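PDB 6G43: putative major capsid protein from Cafeteriavirus-dependent mavirus, which probably builds the icosahedral capsid shell of this virophage as trimeric capsomers, each subunit carrying the double jelly-roll architecture of large DNA virus capsid proteins. Local coordinates for residues Q63-L68 against V270-A275; D218-R223 against K284-N289. One frame throughout, in Å; residues are numbered along the deposited sequence.

Interaction 1 (Q63-L68 against V270-A275); sequences QPLGNL and VQNWVA
Leu68 lays its CB over one face of the Trp273 indole, 4.0 Å from the centroid of the six-membered ring and only 15° off its normal, a CH-pi contact square over the face. The leucine chain runs on across that same face, where CD1 comes 3.7 Å from NE1 before meeting the methyl of Ala275. A chi1 of 73° wedges the indole CG between the backbone N and carbonyl carbon of Trp273 and swings the ring back under Leu68. At the indole edge, in the ring plane, lies the Gln271 carbonyl carbon. NE1 is hydrogen-bonded to Tyr21 of the second subunit, and that tyrosine also packs on Leu68. A second flat group is the carboxamide of Asn272. Its ND2 donates to Gly66 O at 2.9 Å, with an N-H...O angle of 166°, and the acceptor lies close to the amide plane. The same nitrogen also bonds to Thr69 OG1; Leu68 O is near it too, but at a poor angle for a bond.

Here the chain turns a corner at Asn67, leaving strand 58-66 and entering strand 68-84, which pairs antiparallel with strand 258-273 in a sheet probably of the first jelly roll of a double jelly-roll capsid protein. Leu68 and Trp273 form a hydrogen-bonded antiparallel pair: Leu68 N donates to Trp273 O and Trp273 N to Leu68 O, both at 3.0 Å. The asparagine amide therefore ties the incoming side of the corner, at Gly66, to the strand that pairs with its outgoing side. Further back, Leu65 CB rests against the Asn272 amide nitrogen and its CD1 approaches Val270 CG2 at 4.2 Å. Beyond the paired residues, Asn67 and Val274 lie side by side and point the same way, with Asn67 OD1 3.9 Å from Val274 CG2.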
ATOM      1  N   GLN A  63      -8.252 -38.588   9.674  1.00 27.14           N
ATOM      2  CA  GLN A  63      -8.513 -38.196  11.058  1.00 27.45           C
ATOM      3  C   GLN A  63      -9.935 -37.658  11.234  1.00 27.57           C
ATOM      4  O   GLN A  63     -10.217 -36.525  10.839  1.00 27.49           O
ATOM      5  CB  GLN A  63      -7.496 -37.142  11.520  1.00 27.70           C
ATOM      6  CG  GLN A  63      -7.620 -36.726  12.987  1.00 28.06           C
ATOM      7  CD  GLN A  63      -7.468 -37.901  13.945  1.00 28.28           C
ATOM      8  OE1 GLN A  63      -6.369 -38.429  14.116  1.00 28.48           O
ATOM      9  NE2 GLN A  63      -8.571 -38.320  14.565  1.00 28.22           N
ATOM     10  N   PRO A  64     -10.833 -38.470  11.833  1.00 27.28           N
ATOM     11  CA  PRO A  64     -12.132 -37.972  12.286  1.00 27.21           C
ATOM     12  C   PRO A  64     -11.996 -36.810  13.272  1.00 27.50           C
ATOM     13  O   PRO A  64     -11.098 -36.819  14.120  1.00 27.26           O
ATOM     14  CB  PRO A  64     -12.747 -39.191  12.979  1.00 27.36           C
ATOM     15  CG  PRO A  64     -12.151 -40.356  12.270  1.00 27.32           C
ATOM     16  CD  PRO A  64     -10.741 -39.938  11.955  1.00 27.22           C
ATOM     17  N   LEU A  65     -12.877 -35.821  13.145  1.00 27.73           N
ATOM     18  CA  LEU A  65     -12.844 -34.625  13.982  1.00 27.93           C
ATOM     19  C   LEU A  65     -14.267 -34.165  14.281  1.00 28.20           C
ATOM     20  O   LEU A  65     -15.013 -33.796  13.371  1.00 28.09           O
ATOM     21  CB  LEU A  65     -12.074 -33.500  13.278  1.00 27.74           C
ATOM     22  CG  LEU A  65     -10.565 -33.682  13.077  1.00 27.70           C
ATOM     23  CD1 LEU A  65     -10.014 -32.591  12.169  1.00 27.74           C
ATOM     24  CD2 LEU A  65      -9.825 -33.690  14.406  1.00 27.62           C
ATOM     25  N   GLY A  66     -14.637 -34.193  15.559  1.00 28.10           N
ATOM     26  CA  GLY A  66     -15.921 -33.658  16.006  1.00 28.24           C
ATOM     27  C   GLY A  66     -15.924 -32.140  16.046  1.00 28.12           C
ATOM     28  O   GLY A  66     -14.885 -31.500  15.859  1.00 28.15           O
ATOM     29  N   ASN A  67     -17.107 -31.572  16.278  1.00 27.73           N
ATOM     30  CA  ASN A  67     -17.295 -30.125  16.459  1.00 27.63           C
ATOM     31  C   ASN A  67     -16.791 -29.321  15.244  1.00 27.51           C
ATOM     32  O   ASN A  67     -17.049 -29.734  14.110  1.00 27.81           O
ATOM     33  CB  ASN A  67     -16.686 -29.670  17.790  1.00 27.91           C
ATOM     34  CG  ASN A  67     -17.327 -30.351  18.980  1.00 27.84           C
ATOM     35  OD1 ASN A  67     -16.715 -31.187  19.638  1.00 27.21           O
ATOM     36  ND2 ASN A  67     -18.578 -30.002  19.254  1.00 27.77           N
ATOM     37  N   LEU A  68     -16.066 -28.216  15.454  1.00 27.14           N
ATOM     38  CA  LEU A  68     -15.670 -27.337  14.353  1.00 26.77           C
ATOM     39  C   LEU A  68     -14.220 -27.549  13.950  1.00 26.25           C
ATOM     40  O   LEU A  68     -13.345 -27.664  14.806  1.00 26.14           O
ATOM     41  CB  LEU A  68     -15.898 -25.869  14.720  1.00 26.90           C
ATOM     42  CG  LEU A  68     -17.326 -25.487  15.123  1.00 27.06           C
ATOM     43  CD1 LEU A  68     -17.433 -23.978  15.276  1.00 27.22           C
ATOM     44  CD2 LEU A  68     -18.353 -25.995  14.117  1.00 27.15           C
ATOM     45  N   VAL A 270      -4.373 -28.402  11.601  1.00 26.59           N
ATOM     46  CA  VAL A 270      -5.781 -28.001  11.670  1.00 27.00           C
ATOM     47  C   VAL A 270      -6.086 -27.321  13.004  1.00 27.40           C
ATOM     48  O   VAL A 270      -5.372 -27.529  13.983  1.00 27.13           O
ATOM     49  CB  VAL A 270      -6.731 -29.216  11.508  1.00 27.17           C
ATOM     50  CG1 VAL A 270      -6.467 -29.938  10.194  1.00 27.21           C
ATOM     51  CG2 VAL A 270      -6.603 -30.189  12.676  1.00 27.08           C
ATOM     52  N   GLN A 271      -7.147 -26.515  13.023  1.00 27.90           N
ATOM     53  CA  GLN A 271      -7.758 -26.019  14.259  1.00 28.57           C
ATOM     54  C   GLN A 271      -9.015 -26.834  14.519  1.00 28.86           C
ATOM     55  O   GLN A 271      -9.812 -27.024  13.604  1.00 28.87           O
ATOM     56  CB  GLN A 271      -8.161 -24.553  14.115  1.00 28.83           C
ATOM     57  CG  GLN A 271      -7.007 -23.582  14.008  1.00 29.01           C
ATOM     58  CD  GLN A 271      -7.484 -22.149  13.860  1.00 29.00           C
ATOM     59  OE1 GLN A 271      -7.964 -21.758  12.796  1.00 29.18           O
ATOM     60  NE2 GLN A 271      -7.357 -21.359  14.922  1.00 29.22           N
ATOM     61  N   ASN A 272      -9.195 -27.304  15.752  1.00 29.47           N
ATOM     62  CA  ASN A 272     -10.415 -28.022  16.146  1.00 30.07           C
ATOM     63  C   ASN A 272     -10.922 -27.520  17.493  1.00 30.38           C
ATOM     64  O   ASN A 272     -10.204 -27.598  18.487  1.00 31.02           O
ATOM     65  CB  ASN A 272     -10.168 -29.531  16.213  1.00 30.18           C
ATOM     66  CG  ASN A 272     -11.452 -30.321  16.409  1.00 30.20           C
ATOM     67  OD1 ASN A 272     -11.726 -30.820  17.500  1.00 30.41           O
ATOM     68  ND2 ASN A 272     -12.254 -30.422  15.355  1.00 30.17           N
ATOM     69  N   TRP A 273     -12.162 -27.031  17.523  1.00 30.95           N
ATOM     70  CA  TRP A 273     -12.736 -26.426  18.730  1.00 31.11           C
ATOM     71  C   TRP A 273     -14.251 -26.600  18.819  1.00 31.86           C
ATOM     72  O   TRP A 273     -14.925 -26.805  17.807  1.00 31.79           O
ATOM     73  CB  TRP A 273     -12.362 -24.938  18.801  1.00 30.51           C
ATOM     74  CG  TRP A 273     -13.079 -24.030  17.829  1.00 29.96           C
ATOM     75  CD1 TRP A 273     -14.150 -23.226  18.096  1.00 29.78           C
ATOM     76  CD2 TRP A 273     -12.754 -23.818  16.449  1.00 29.71           C
ATOM     77  NE1 TRP A 273     -14.518 -22.532  16.969  1.00 29.61           N
ATOM     78  CE2 TRP A 273     -13.680 -22.876  15.942  1.00 29.70           C
ATOM     79  CE3 TRP A 273     -11.774 -24.334  15.590  1.00 29.65           C
ATOM     80  CZ2 TRP A 273     -13.657 -22.443  14.610  1.00 29.50           C
ATOM     81  CZ3 TRP A 273     -11.750 -23.899  14.263  1.00 29.36           C
ATOM     82  CH2 TRP A 273     -12.687 -22.963  13.788  1.00 29.27           C
ATOM     83  N   VAL A 274     -14.765 -26.512  20.046  1.00 32.65           N
ATOM     84  CA  VAL A 274     -16.197 -26.595  20.322  1.00 33.32           C
ATOM     85  C   VAL A 274     -16.841 -25.241  20.037  1.00 34.24           C
ATOM     86  O   VAL A 274     -16.339 -24.208  20.481  1.00 34.50           O
ATOM     87  CB  VAL A 274     -16.463 -26.979  21.796  1.00 33.49           C
ATOM     88  CG1 VAL A 274     -17.960 -27.002  22.100  1.00 33.28           C
ATOM     89  CG2 VAL A 274     -15.833 -28.329  22.121  1.00 33.39           C
ATOM     90  N   ALA A 275     -17.958 -25.252  19.311  1.00 35.55           N
ATOM     91  CA  ALA A 275     -18.688 -24.029  18.999  1.00 37.19           C
ATOM     92  C   ALA A 275     -19.263 -23.416  20.283  1.00 38.76           C
ATOM     93  O   ALA A 275     -19.817 -24.145  21.112  1.00 39.27           O
ATOM     94  CB  ALA A 275     -19.803 -24.322  18.009  1.00 37.29           C
TER

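Interaction 2 (D218-R223 against K284-N289); sequences DPVPFR and KTIIYN
Phe222 and Tyr288 stack offset, their centroids 4.6 Å apart and their planes inclined by 18°; the displacement leaves the overlap partial. The CD1-CE1 edge of the phenylalanine does the covering: CE1 sits over the middle of the tyrosine ring, while CD1 is 3.8 Å from Tyr288 CZ. At the tyrosine's edge, near the ring plane, lie the carbonyl oxygens of Val220 and Pro221. Tyr288 OH donates to Pro221 O at 2.7 Å, approaching with a 20° tilt from the carbonyl plane, and it receives a hydrogen bond from a water that in turn accepts from Arg223 N. With the stack on one face and these two bonds at the hydroxyl, the ring has little freedom to turn. Val220 crosses the tyrosine at a slant and puts CG1 3.8 Å from CE2.

The two segments are not paired as strands; side chains bridge them where strand 222-235, in the sheet of strands 68-84 and 258-273, meets strand 285-305, which pairs with strand 464-483 in another antiparallel sheet. This is consistent with the seam between the two jelly rolls of a double jelly-roll capsid protein.

At the far end, Arg223 and Ile286 approach from opposite directions. The CD1 methyl of Ile286 sits over the centre of one guanidinium face, 3.7 Å from NE. A bend at chi2, 143°, helps bring the arginine head across to this methyl. NH2 donates to Lys284 O at 2.8 Å, nearly in the guanidinium plane but from above the plane of the carbonyl and not along a lone pair. The same nitrogen also bonds to Ser482 O and NH1 to Pro283 O, so three backbone carbonyl oxygens take up N-H groups of NH1 and NH2.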
ATOM      1  N   ASP A 218     -10.970 -14.643   7.127  1.00 41.16           N
ATOM      2  CA  ASP A 218     -11.936 -15.102   8.124  1.00 39.67           C
ATOM      3  C   ASP A 218     -12.712 -16.328   7.593  1.00 36.48           C
ATOM      4  O   ASP A 218     -13.870 -16.211   7.183  1.00 35.67           O
ATOM      5  CB  ASP A 218     -12.871 -13.936   8.498  1.00 41.04           C
ATOM      6  CG  ASP A 218     -13.523 -14.101   9.871  1.00 42.62           C
ATOM      7  OD1 ASP A 218     -13.276 -15.108  10.577  1.00 43.84           O
ATOM      8  OD2 ASP A 218     -14.296 -13.197  10.254  1.00 44.16           O
ATOM      9  N   PRO A 219     -12.064 -17.513   7.592  1.00 33.37           N
ATOM     10  CA  PRO A 219     -12.679 -18.702   6.991  1.00 31.49           C
ATOM     11  C   PRO A 219     -13.812 -19.309   7.822  1.00 29.88           C
ATOM     12  O   PRO A 219     -13.705 -19.410   9.047  1.00 28.75           O
ATOM     13  CB  PRO A 219     -11.507 -19.686   6.879  1.00 31.82           C
ATOM     14  CG  PRO A 219     -10.564 -19.276   7.956  1.00 32.07           C
ATOM     15  CD  PRO A 219     -10.688 -17.785   8.057  1.00 32.73           C
ATOM     16  N   VAL A 220     -14.882 -19.712   7.138  1.00 28.71           N
ATOM     17  CA  VAL A 220     -16.007 -20.399   7.762  1.00 28.05           C
ATOM     18  C   VAL A 220     -15.578 -21.849   8.022  1.00 27.34           C
ATOM     19  O   VAL A 220     -15.156 -22.533   7.088  1.00 27.39           O
ATOM     20  CB  VAL A 220     -17.252 -20.380   6.851  1.00 27.92           C
ATOM     21  CG1 VAL A 220     -18.413 -21.135   7.490  1.00 28.04           C
ATOM     22  CG2 VAL A 220     -17.664 -18.948   6.545  1.00 27.74           C
ATOM     23  N   PRO A 221     -15.671 -22.318   9.284  1.00 26.42           N
ATOM     24  CA  PRO A 221     -15.244 -23.684   9.591  1.00 25.88           C
ATOM     25  C   PRO A 221     -16.214 -24.767   9.116  1.00 25.33           C
ATOM     26  O   PRO A 221     -17.383 -24.485   8.835  1.00 25.11           O
ATOM     27  CB  PRO A 221     -15.159 -23.686  11.121  1.00 26.16           C
ATOM     28  CG  PRO A 221     -16.156 -22.670  11.548  1.00 26.30           C
ATOM     29  CD  PRO A 221     -16.119 -21.602  10.495  1.00 26.45           C
ATOM     30  N   PHE A 222     -15.699 -25.992   9.019  1.00 24.61           N
ATOM     31  CA  PHE A 222     -16.501 -27.180   8.756  1.00 24.28           C
ATOM     32  C   PHE A 222     -16.916 -27.791  10.081  1.00 24.33           C
ATOM     33  O   PHE A 222     -16.268 -27.553  11.098  1.00 24.36           O
ATOM     34  CB  PHE A 222     -15.701 -28.187   7.936  1.00 23.86           C
ATOM     35  CG  PHE A 222     -15.331 -27.683   6.578  1.00 23.57           C
ATOM     36  CD1 PHE A 222     -16.252 -27.724   5.540  1.00 23.42           C
ATOM     37  CD2 PHE A 222     -14.073 -27.139   6.339  1.00 23.42           C
ATOM     38  CE1 PHE A 222     -15.923 -27.244   4.283  1.00 23.52           C
ATOM     39  CE2 PHE A 222     -13.736 -26.657   5.086  1.00 23.32           C
ATOM     40  CZ  PHE A 222     -14.663 -26.713   4.057  1.00 23.48           C
ATOM     41  N   ARG A 223     -17.985 -28.582  10.064  1.00 24.49           N
ATOM     42  CA  ARG A 223     -18.541 -29.152  11.297  1.00 24.97           C
ATOM     43  C   ARG A 223     -18.728 -30.667  11.244  1.00 24.65           C
ATOM     44  O   ARG A 223     -19.180 -31.217  10.239  1.00 24.10           O
ATOM     45  CB  ARG A 223     -19.880 -28.498  11.643  1.00 25.30           C
ATOM     46  CG  ARG A 223     -20.888 -28.539  10.513  1.00 25.73           C
ATOM     47  CD  ARG A 223     -22.298 -28.762  11.006  1.00 26.09           C
ATOM     48  NE  ARG A 223     -23.199 -28.739   9.860  1.00 25.84           N
ATOM     49  CZ  ARG A 223     -24.456 -28.307   9.866  1.00 25.77           C
ATOM     50  NH1 ARG A 223     -25.037 -27.844  10.973  1.00 26.09           N
ATOM     51  NH2 ARG A 223     -25.143 -28.338   8.733  1.00 26.02           N
ATOM     52  N   LYS A 284     -29.237 -25.685   9.957  1.00 36.40           N
ATOM     53  CA  LYS A 284     -29.381 -27.023   9.381  1.00 36.09           C
ATOM     54  C   LYS A 284     -28.464 -27.249   8.182  1.00 34.57           C
ATOM     55  O   LYS A 284     -27.820 -28.294   8.083  1.00 34.00           O
ATOM     56  CB  LYS A 284     -30.831 -27.270   8.952  1.00 37.63           C
ATOM     57  CG  LYS A 284     -31.832 -27.331  10.096  1.00 39.17           C
ATOM     58  CD  LYS A 284     -33.213 -27.722   9.586  1.00 40.62           C
ATOM     59  CE  LYS A 284     -34.267 -27.663  10.683  1.00 41.77           C
ATOM     60  NZ  LYS A 284     -33.911 -28.486  11.872  1.00 42.40           N
ATOM     61  N   THR A 285     -28.409 -26.263   7.287  1.00 32.83           N
ATOM     62  CA  THR A 285     -27.619 -26.344   6.062  1.00 31.65           C
ATOM     63  C   THR A 285     -26.681 -25.141   5.960  1.00 30.72           C
ATOM     64  O   THR A 285     -27.136 -23.997   5.905  1.00 30.32           O
ATOM     65  CB  THR A 285     -28.531 -26.392   4.823  1.00 31.43           C
ATOM     66  OG1 THR A 285     -29.548 -27.380   5.020  1.00 31.58           O
ATOM     67  CG2 THR A 285     -27.730 -26.741   3.571  1.00 31.51           C
ATOM     68  N   ILE A 286     -25.377 -25.418   5.943  1.00 29.89           N
ATOM     69  CA  ILE A 286     -24.340 -24.395   5.784  1.00 28.97           C
ATOM     70  C   ILE A 286     -23.817 -24.458   4.352  1.00 28.07           C
ATOM     71  O   ILE A 286     -23.604 -25.545   3.814  1.00 28.03           O
ATOM     72  CB  ILE A 286     -23.166 -24.604   6.771  1.00 28.96           C
ATOM     73  CG1 ILE A 286     -23.673 -24.628   8.219  1.00 28.79           C
ATOM     74  CG2 ILE A 286     -22.118 -23.501   6.614  1.00 29.21           C
ATOM     75  CD1 ILE A 286     -22.655 -25.140   9.216  1.00 28.75           C
ATOM     76  N   ILE A 287     -23.602 -23.285   3.756  1.00 27.51           N
ATOM     77  CA  ILE A 287     -23.115 -23.156   2.379  1.00 27.11           C
ATOM     78  C   ILE A 287     -21.660 -22.671   2.387  1.00 27.00           C
ATOM     79  O   ILE A 287     -21.271 -21.856   3.229  1.00 27.15           O
ATOM     80  CB  ILE A 287     -24.005 -22.193   1.557  1.00 26.89           C
ATOM     81  CG1 ILE A 287     -25.471 -22.663   1.589  1.00 26.90           C
ATOM     82  CG2 ILE A 287     -23.512 -22.101   0.115  1.00 26.76           C
ATOM     83  CD1 ILE A 287     -26.474 -21.683   1.015  1.00 26.75           C
ATOM     84  N   TYR A 288     -20.870 -23.182   1.441  1.00 26.62           N
ATOM     85  CA  TYR A 288     -19.459 -22.819   1.284  1.00 26.27           C
ATOM     86  C   TYR A 288     -19.174 -22.480  -0.176  1.00 26.16           C
ATOM     87  O   TYR A 288     -19.611 -23.198  -1.076  1.00 26.13           O
ATOM     88  CB  TYR A 288     -18.552 -23.976   1.713  1.00 26.27           C
ATOM     89  CG  TYR A 288     -18.713 -24.392   3.155  1.00 26.35           C
ATOM     90  CD1 TYR A 288     -19.726 -25.269   3.536  1.00 26.16           C
ATOM     91  CD2 TYR A 288     -17.849 -23.918   4.145  1.00 26.43           C
ATOM     92  CE1 TYR A 288     -19.879 -25.657   4.858  1.00 26.18           C
ATOM     93  CE2 TYR A 288     -17.997 -24.303   5.474  1.00 26.24           C
ATOM     94  CZ  TYR A 288     -19.016 -25.173   5.822  1.00 26.11           C
ATOM     95  OH  TYR A 288     -19.181 -25.565   7.129  1.00 25.89           O
ATOM     96  N   ASN A 289     -18.446 -21.386  -0.401  1.00 26.02           N
ATOM     97  CA  ASN A 289     -17.996 -20.999  -1.734  1.00 25.86           C
ATOM     98  C   ASN A 289     -16.776 -21.849  -2.091  1.00 25.47           C
ATOM     99  O   ASN A 289     -15.724 -21.720  -1.461  1.00 25.23           O
ATOM    100  CB  ASN A 289     -17.651 -19.503  -1.763  1.00 26.27           C
ATOM    101  CG  ASN A 289     -17.464 -18.961  -3.177  1.00 26.77           C
ATOM    102  OD1 ASN A 289     -17.261 -19.709  -4.137  1.00 26.68           O
ATOM    103  ND2 ASN A 289     -17.534 -17.641  -3.307  1.00 27.22           N
TER
HETATM  104  O   HOH W   1     -19.527 -28.236   7.565  1.00 22.82           O

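Interaction 2 is the more buried of the two; interaction 1 is only partly so, with Asn67 and Val274 exposed. The first works at a strand corner, through paired backbones helped by an asparagine amide, whereas the second joins different sheets through an aromatic stack, a tyrosine hydroxyl with its water and an arginine reaching backbone carbonyls. They abut, with centres about 13 Å apart: Trp273 CH2 packs 3.7 Å from Pro221 CB, and Leu68 CD2 lies 3.8 Å from Arg223 CB. Strands 58-66 and 222-235 are neighbours in the same sheet, and both contacts touch the second subunit of the trimer, with Tyr21 of that subunit at Trp273 and its Trp23 at Val220 and Pro221.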